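Local coordinates for protein mediator of RNA polymerase II transcription subunit 6 (Schizosaccharomyces pombe, PDB 4H61) that serves as a subunit of the Mediator complex, the coactivator that relays signals from gene-specific regulatory proteins to the RNA polymerase II transcription machinery, at residues Y38-S42 with N43-L47; L47-Q50 with S51-N54; R123-N126 with A127-F131. All coordinates share one frame; numbering follows the deposited sequence.

Contact 1: Y38-S42 with N43-L47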
loop_
_atom_site.group_PDB
_atom_site.type_symbol
_atom_site.label_atom_id
_atom_site.label_comp_id
_atom_site.label_asym_id
_atom_site.label_seq_id
_atom_site.Cartn_x
_atom_site.Cartn_y
_atom_site.Cartn_z
ATOM N N TYR A 38 6.693 6.900 1.399
ATOM C CA TYR A 38 7.249 5.590 1.104
ATOM C C TYR A 38 8.275 5.201 2.169
ATOM O O TYR A 38 8.877 6.056 2.791
ATOM C CB TYR A 38 7.877 5.606 -0.289
ATOM C CG TYR A 38 8.335 4.263 -0.782
ATOM C CD1 TYR A 38 7.433 3.212 -0.933
ATOM C CD2 TYR A 38 9.669 4.039 -1.105
ATOM C CE1 TYR A 38 7.849 1.977 -1.389
ATOM C CE2 TYR A 38 10.091 2.802 -1.564
ATOM C CZ TYR A 38 9.176 1.777 -1.706
ATOM O OH TYR A 38 9.593 0.551 -2.171
ATOM N N SER A 39 8.445 3.910 2.392
ATOM C CA SER A 39 9.429 3.424 3.347
ATOM C C SER A 39 10.270 2.329 2.726
ATOM O O SER A 39 9.748 1.292 2.304
ATOM C CB SER A 39 8.749 2.850 4.575
ATOM O OG SER A 39 9.633 1.953 5.207
ATOM N N HIS A 40 11.575 2.549 2.681
ATOM C CA HIS A 40 12.457 1.599 2.023
ATOM C C HIS A 40 12.649 0.305 2.823
ATOM O O HIS A 40 13.318 -0.610 2.361
ATOM C CB HIS A 40 13.786 2.268 1.690
ATOM C CG HIS A 40 13.677 3.325 0.632
ATOM N ND1 HIS A 40 13.266 4.614 0.905
ATOM C CD2 HIS A 40 13.918 3.279 -0.703
ATOM C CE1 HIS A 40 13.267 5.318 -0.217
ATOM N NE2 HIS A 40 13.657 4.533 -1.206
ATOM N N LYS A 41 12.058 0.237 4.016
ATOM C CA LYS A 41 12.054 -0.993 4.806
ATOM C C LYS A 41 11.031 -1.991 4.259
ATOM O O LYS A 41 11.004 -3.146 4.663
ATOM C CB LYS A 41 11.716 -0.704 6.278
ATOM C CG LYS A 41 12.669 0.246 6.996
ATOM C CD LYS A 41 12.144 0.581 8.398
ATOM C CE LYS A 41 13.191 1.305 9.250
ATOM N NZ LYS A 41 13.572 2.648 8.725
ATOM N N SER A 42 10.175 -1.538 3.353
ATOM C CA SER A 42 8.999 -2.320 2.984
ATOM C C SER A 42 9.320 -3.530 2.125
ATOM O O SER A 42 10.269 -3.512 1.338
ATOM C CB SER A 42 8.002 -1.447 2.235
ATOM O OG SER A 42 8.553 -1.036 0.996
ATOM N N ASN A 43 8.500 -4.570 2.264
ATOM C CA ASN A 43 8.569 -5.713 1.372
ATOM C C ASN A 43 8.476 -5.257 -0.087
ATOM O O ASN A 43 9.084 -5.863 -0.977
ATOM C CB ASN A 43 7.456 -6.718 1.680
ATOM C CG ASN A 43 7.547 -7.295 3.092
ATOM O OD1 ASN A 43 6.571 -7.839 3.610
ATOM N ND2 ASN A 43 8.714 -7.181 3.714
ATOM N N ASN A 44 7.715 -4.185 -0.315
ATOM C CA ASN A 44 7.601 -3.565 -1.633
ATOM C C ASN A 44 8.971 -3.275 -2.249
ATOM O O ASN A 44 9.257 -3.652 -3.394
ATOM C CB ASN A 44 6.794 -2.264 -1.539
ATOM C CG ASN A 44 5.327 -2.502 -1.170
ATOM O OD1 ASN A 44 4.999 -2.758 -0.006
ATOM N ND2 ASN A 44 4.441 -2.400 -2.159
ATOM N N GLU A 45 9.818 -2.613 -1.472
ATOM C CA GLU A 45 11.134 -2.218 -1.942
ATOM C C GLU A 45 12.023 -3.434 -2.195
ATOM O O GLU A 45 12.787 -3.477 -3.169
ATOM C CB GLU A 45 11.793 -1.271 -0.927
ATOM C CG GLU A 45 13.200 -0.844 -1.282
ATOM C CD GLU A 45 13.264 0.075 -2.489
ATOM O OE1 GLU A 45 12.194 0.444 -3.033
ATOM O OE2 GLU A 45 14.398 0.432 -2.892
ATOM N N MET A 46 11.913 -4.422 -1.314
ATOM C CA MET A 46 12.743 -5.608 -1.416
ATOM C C MET A 46 12.439 -6.284 -2.740
ATOM O O MET A 46 13.348 -6.683 -3.474
ATOM C CB MET A 46 12.480 -6.551 -0.245
ATOM C CG MET A 46 13.318 -7.827 -0.272
ATOM S SD MET A 46 12.592 -9.174 -1.253
ATOM C CE MET A 46 13.877 -10.415 -1.075
ATOM N N LEU A 47 11.149 -6.383 -3.043
ATOM C CA LEU A 47 10.688 -6.949 -4.302
ATOM C C LEU A 47 11.150 -6.135 -5.505
ATOM O O LEU A 47 11.537 -6.714 -6.518
ATOM C CB LEU A 47 9.169 -7.082 -4.301
ATOM C CG LEU A 47 8.622 -8.268 -3.498
ATOM C CD1 LEU A 47 7.105 -8.202 -3.329
ATOM C CD2 LEU A 47 9.015 -9.567 -4.168
#

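Contact 2: L47-Q50 with S51-N54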
loop_
_atom_site.group_PDB
_atom_site.type_symbol
_atom_site.label_atom_id
_atom_site.label_comp_id
_atom_site.label_asym_id
_atom_site.label_seq_id
_atom_site.Cartn_x
_atom_site.Cartn_y
_atom_site.Cartn_z
ATOM N N LEU A 47 11.149 -6.383 -3.043
ATOM C CA LEU A 47 10.688 -6.949 -4.302
ATOM C C LEU A 47 11.150 -6.135 -5.505
ATOM O O LEU A 47 11.537 -6.714 -6.518
ATOM C CB LEU A 47 9.169 -7.082 -4.301
ATOM C CG LEU A 47 8.622 -8.268 -3.498
ATOM C CD1 LEU A 47 7.105 -8.202 -3.329
ATOM C CD2 LEU A 47 9.015 -9.567 -4.168
ATOM N N LYS A 48 11.118 -4.802 -5.402
ATOM C CA LYS A 48 11.506 -3.964 -6.536
ATOM C C LYS A 48 12.929 -4.303 -6.943
ATOM O O LYS A 48 13.256 -4.362 -8.129
ATOM C CB LYS A 48 11.398 -2.465 -6.220
ATOM C CG LYS A 48 11.778 -1.551 -7.406
ATOM C CD LYS A 48 11.828 -0.057 -7.047
ATOM C CE LYS A 48 13.196 0.346 -6.470
ATOM N NZ LYS A 48 13.247 1.740 -5.884
ATOM N N MET A 49 13.767 -4.560 -5.947
ATOM C CA MET A 49 15.184 -4.767 -6.198
ATOM C C MET A 49 15.542 -6.179 -6.647
ATOM O O MET A 49 16.465 -6.350 -7.441
ATOM C CB MET A 49 16.006 -4.340 -4.985
ATOM C CG MET A 49 15.804 -2.878 -4.638
ATOM S SD MET A 49 16.884 -1.754 -5.554
ATOM C CE MET A 49 16.049 -1.582 -7.124
ATOM N N GLN A 50 14.826 -7.187 -6.154
ATOM C CA GLN A 50 15.046 -8.535 -6.652
ATOM C C GLN A 50 14.701 -8.545 -8.135
ATOM O O GLN A 50 15.387 -9.173 -8.942
ATOM C CB GLN A 50 14.206 -9.567 -5.894
ATOM C CG GLN A 50 14.734 -9.908 -4.505
ATOM C CD GLN A 50 16.082 -10.615 -4.525
ATOM O OE1 GLN A 50 16.336 -11.466 -5.377
ATOM N NE2 GLN A 50 16.953 -10.263 -3.580
ATOM N N SER A 51 13.651 -7.808 -8.485
ATOM C CA SER A 51 13.158 -7.765 -9.854
ATOM C C SER A 51 14.162 -7.108 -10.797
ATOM O O SER A 51 14.466 -7.637 -11.867
ATOM C CB SER A 51 11.822 -7.029 -9.910
ATOM O OG SER A 51 11.296 -7.059 -11.223
ATOM N N GLN A 52 14.676 -5.952 -10.392
ATOM C CA GLN A 52 15.639 -5.223 -11.201
ATOM C C GLN A 52 16.970 -5.964 -11.312
ATOM O O GLN A 52 17.542 -6.084 -12.400
ATOM C CB GLN A 52 15.868 -3.831 -10.622
ATOM C CG GLN A 52 14.653 -2.940 -10.681
ATOM C CD GLN A 52 14.975 -1.512 -10.316
ATOM O OE1 GLN A 52 16.135 -1.158 -10.129
ATOM N NE2 GLN A 52 13.948 -0.679 -10.214
ATOM N N PHE A 53 17.457 -6.456 -10.179
ATOM C CA PHE A 53 18.764 -7.091 -10.120
ATOM C C PHE A 53 18.819 -8.403 -10.887
ATOM O O PHE A 53 19.836 -8.717 -11.504
ATOM C CB PHE A 53 19.180 -7.330 -8.669
ATOM C CG PHE A 53 20.488 -8.058 -8.525
ATOM C CD1 PHE A 53 21.689 -7.429 -8.834
ATOM C CD2 PHE A 53 20.522 -9.369 -8.073
ATOM C CE1 PHE A 53 22.901 -8.094 -8.699
ATOM C CE2 PHE A 53 21.729 -10.037 -7.933
ATOM C CZ PHE A 53 22.921 -9.397 -8.246
ATOM N N ASN A 54 17.734 -9.173 -10.831
ATOM C CA ASN A 54 17.682 -10.471 -11.497
ATOM C C ASN A 54 17.068 -10.358 -12.881
ATOM O O ASN A 54 16.957 -11.359 -13.594
ATOM C CB ASN A 54 16.897 -11.496 -10.666
ATOM C CG ASN A 54 17.539 -11.781 -9.311
ATOM O OD1 ASN A 54 16.892 -11.659 -8.270
ATOM N ND2 ASN A 54 18.813 -12.166 -9.322
#

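Contact 3: R123-N126 with A127-F131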
loop_
_atom_site.group_PDB
_atom_site.type_symbol
_atom_site.label_atom_id
_atom_site.label_comp_id
_atom_site.label_asym_id
_atom_site.label_seq_id
_atom_site.Cartn_x
_atom_site.Cartn_y
_atom_site.Cartn_z
ATOM N N ARG A 123 -10.976 -2.334 11.800
ATOM C CA ARG A 123 -12.249 -2.871 12.258
ATOM C C ARG A 123 -12.803 -3.886 11.259
ATOM O O ARG A 123 -13.402 -4.899 11.642
ATOM C CB ARG A 123 -13.254 -1.759 12.523
ATOM C CG ARG A 123 -13.123 -1.177 13.905
ATOM C CD ARG A 123 -14.296 -0.282 14.250
ATOM N NE ARG A 123 -14.206 0.209 15.627
ATOM C CZ ARG A 123 -14.350 1.484 15.976
ATOM N NH1 ARG A 123 -14.594 2.403 15.047
ATOM N NH2 ARG A 123 -14.252 1.841 17.251
ATOM N N MET A 124 -12.584 -3.612 9.978
ATOM C CA MET A 124 -12.985 -4.537 8.936
ATOM C C MET A 124 -12.182 -5.826 9.080
ATOM O O MET A 124 -12.738 -6.930 9.060
ATOM C CB MET A 124 -12.747 -3.917 7.560
ATOM C CG MET A 124 -13.285 -4.751 6.411
ATOM S SD MET A 124 -12.680 -4.153 4.829
ATOM C CE MET A 124 -10.971 -4.658 4.929
ATOM N N LEU A 125 -10.870 -5.672 9.243
ATOM C CA LEU A 125 -9.985 -6.821 9.345
ATOM C C LEU A 125 -10.212 -7.613 10.626
ATOM O O LEU A 125 -10.267 -8.841 10.588
ATOM C CB LEU A 125 -8.520 -6.407 9.195
ATOM C CG LEU A 125 -8.164 -6.000 7.760
ATOM C CD1 LEU A 125 -6.699 -5.638 7.628
ATOM C CD2 LEU A 125 -8.525 -7.108 6.784
ATOM N N ASN A 126 -10.359 -6.917 11.749
ATOM C CA ASN A 126 -10.650 -7.586 13.014
ATOM C C ASN A 126 -11.884 -8.477 12.923
ATOM O O ASN A 126 -11.862 -9.631 13.355
ATOM C CB ASN A 126 -10.841 -6.576 14.146
ATOM C CG ASN A 126 -9.542 -5.950 14.588
ATOM O OD1 ASN A 126 -8.470 -6.538 14.437
ATOM N ND2 ASN A 126 -9.628 -4.745 15.139
ATOM N N ALA A 127 -12.961 -7.937 12.358
ATOM C CA ALA A 127 -14.196 -8.696 12.233
ATOM C C ALA A 127 -13.966 -9.921 11.356
ATOM O O ALA A 127 -14.436 -11.016 11.666
ATOM C CB ALA A 127 -15.296 -7.831 11.659
ATOM N N THR A 128 -13.230 -9.726 10.265
ATOM C CA THR A 128 -12.877 -10.826 9.379
ATOM C C THR A 128 -12.081 -11.888 10.135
ATOM O O THR A 128 -12.438 -13.065 10.136
ATOM C CB THR A 128 -12.047 -10.338 8.175
ATOM O OG1 THR A 128 -12.803 -9.379 7.432
ATOM C CG2 THR A 128 -11.690 -11.501 7.263
ATOM N N TYR A 129 -11.007 -11.464 10.788
ATOM C CA TYR A 129 -10.140 -12.391 11.499
ATOM C C TYR A 129 -10.866 -13.134 12.626
ATOM O O TYR A 129 -10.556 -14.298 12.899
ATOM C CB TYR A 129 -8.876 -11.677 12.017
ATOM C CG TYR A 129 -8.015 -11.107 10.903
ATOM C CD1 TYR A 129 -8.141 -11.579 9.596
ATOM C CD2 TYR A 129 -7.092 -10.086 11.145
ATOM C CE1 TYR A 129 -7.373 -11.064 8.568
ATOM C CE2 TYR A 129 -6.310 -9.560 10.115
ATOM C CZ TYR A 129 -6.462 -10.059 8.827
ATOM O OH TYR A 129 -5.709 -9.566 7.784
ATOM N N CYS A 130 -11.829 -12.475 13.270
ATOM C CA CYS A 130 -12.546 -13.096 14.384
ATOM C C CYS A 130 -13.373 -14.247 13.842
ATOM O O CYS A 130 -13.429 -15.327 14.435
ATOM C CB CYS A 130 -13.441 -12.094 15.121
ATOM S SG CYS A 130 -12.565 -10.949 16.207
ATOM N N PHE A 131 -13.988 -13.997 12.691
ATOM C CA PHE A 131 -14.755 -14.989 11.955
ATOM C C PHE A 131 -13.920 -16.213 11.576
ATOM O O PHE A 131 -14.310 -17.351 11.848
ATOM C CB PHE A 131 -15.320 -14.344 10.697
ATOM C CG PHE A 131 -16.253 -15.221 9.937
ATOM C CD1 PHE A 131 -15.995 -15.548 8.617
ATOM C CD2 PHE A 131 -17.391 -15.726 10.543
ATOM C CE1 PHE A 131 -16.865 -16.358 7.911
ATOM C CE2 PHE A 131 -18.260 -16.536 9.844
ATOM C CZ PHE A 131 -17.997 -16.851 8.524
#

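Contact 1: Y38-S42 with N43-L47
Ser42 caps helix 43-53, its OG accepting from Glu45 N in a local contact where the loop after helix 28-33 turns into the new helix. The capping bond from Glu45 N to Ser42 OG measures 3.2 Å, with an N-H...O angle of 153°, and Met46 N closes the first helical turn on Ser42 O at 3.3 Å. Chi1 of 65° sets OG between its own backbone N and carbonyl carbon, and from there it also donates to Ser39 O at 2.9 Å. That carbonyl takes Ser42 N as well, the closing bond of a type I beta turn from Ser39 to Ser42, so the serine hydroxyl joins turn and helix in one N-cap arrangement. Ser39 OG adds an ST turn by accepting from Lys41 N. Glu45 folds back over the loop: CG lies anti to the backbone N, the chain bends at chi2, and OE1 receives Tyr38 OH at 2.7 Å on its anti lone pair. Ring and carboxylate planes stand 71° apart, with OE1 at the ring edge. OE2 sits at the edge of the His40 ring, 3.6 Å from His40 CD2. Were Glu45 an alanine, the Tyr38 hydroxyl would probably lose this acceptor, and the ring one of its restraints. Asn43 OD1 bonds to Gln72 NE2, Asn43 ND2 to Thr69 O, and Asn44 OD1 to Phe73 N, linking the helix start to strand 70-79 and the residue before it.

Contact 2: L47-Q50 with S51-N54
Leu47 O accepts from Ser51 N at 3.1 Å, and three further bonds of the same i+4 to i kind continue the series: Gln52 N to Lys48 O, Phe53 N to Met49 O at 2.9 Å, and Asn54 N to Gln50 O at 3.0 Å. The N-H...O angles fall between 151° and 160°, so all four carbonyls of 47-50 have an amide partner. Ser51 OG, anti to the backbone N, is turned to the chain beyond the helix, where it bonds to Leu56 O; Ser51 CB rests 3.4 Å from Leu47 O. Lys48 and Gln52 run side by side in the same direction, and the aliphatic part of the lysine passes the amide, with Lys48 CG 3.7 Å from Gln52 NE2. The ammonium group has a long, weak ion pair with Glu45, nearly one turn back. Met49 bends at chi2 and chi3, which brings its methyl CE up to the amide of Gln52, nearest OE1, the two side chains crossing at a slant. Leu47 faces helix 61-66, touching Leu61 and Leu65. With its regular series of i+4 to i bonds and mostly exposed side chains, the arrangement is typical of the last turns of a surface alpha helix, packed against the fold along one side.

Contact 3: R123-N126 with A127-F131
A central part of the last helix of the model, 115-135, holds this contact, in which Leu125 meets Tyr129 and Met124 meets Thr128 one turn further on. Leu125 and Tyr129 lie side by side and point the same way, as expected for i and i+4 positions on one helical face. Leu125 CB is 4.0 Å from Tyr129 CE2, and further out Leu125 CD2 comes within 3.9 Å of Tyr129 OH, so the leucine follows the flank of the tyrosine from ring to hydroxyl. With CG beside the backbone N (chi1 -62°), the tyrosine ring is brought back along the helix until one face covers Leu125 O, which stands 3.2 Å above the ring plane of Tyr129 and is offset toward the rim. The same carbonyl accepts Tyr129 N at 2.7 Å in a nearly straight bond, with an N-H...O angle of 171°.

This face of the helix is the one laid against the antiparallel sheet: Leu125 touches Val97 and Pro99, and Tyr129 touches Val97, all at the start of strand 97-106. The pair therefore joins the helix to the sheet, while Arg123, Met124 and Asn126 are exposed.

Thr128 adds a side-chain hydrogen bond. Its hydroxyl OG1, beside the backbone N, donates to Met124 O at 2.9 Å, and Thr128 N donates to that oxygen at 3.1 Å. The two donors arrive from opposite faces of the carbonyl plane, OG1 lying 35° out of it, so a single oxygen is gripped twice by one residue. The backbone bonding continues on either side, with Ala127 N bonded to Arg123 O and Cys130 N to Asn126 O at 2.8 Å.

Contacts 1 and 2 belong to a single helix and share Leu47: contact 1 covers the start of helix 43-53 and its cap, contact 2 the final turns, and their centres are about 11 Å apart. Contact 3 is separate, lying on helix 115-135, with its centre about 26 Å from that of contact 1 and about 34 Å from that of contact 2, on the opposite side of the chain's centre from the latter. Between nearest atoms, contacts 1 and 3 come no closer than about 13 Å, and contacts 2 and 3 about 17 Å. The antiparallel sheet links them indirectly, since contact 1 meets strand 70-79 and contact 3 meets strand 97-106.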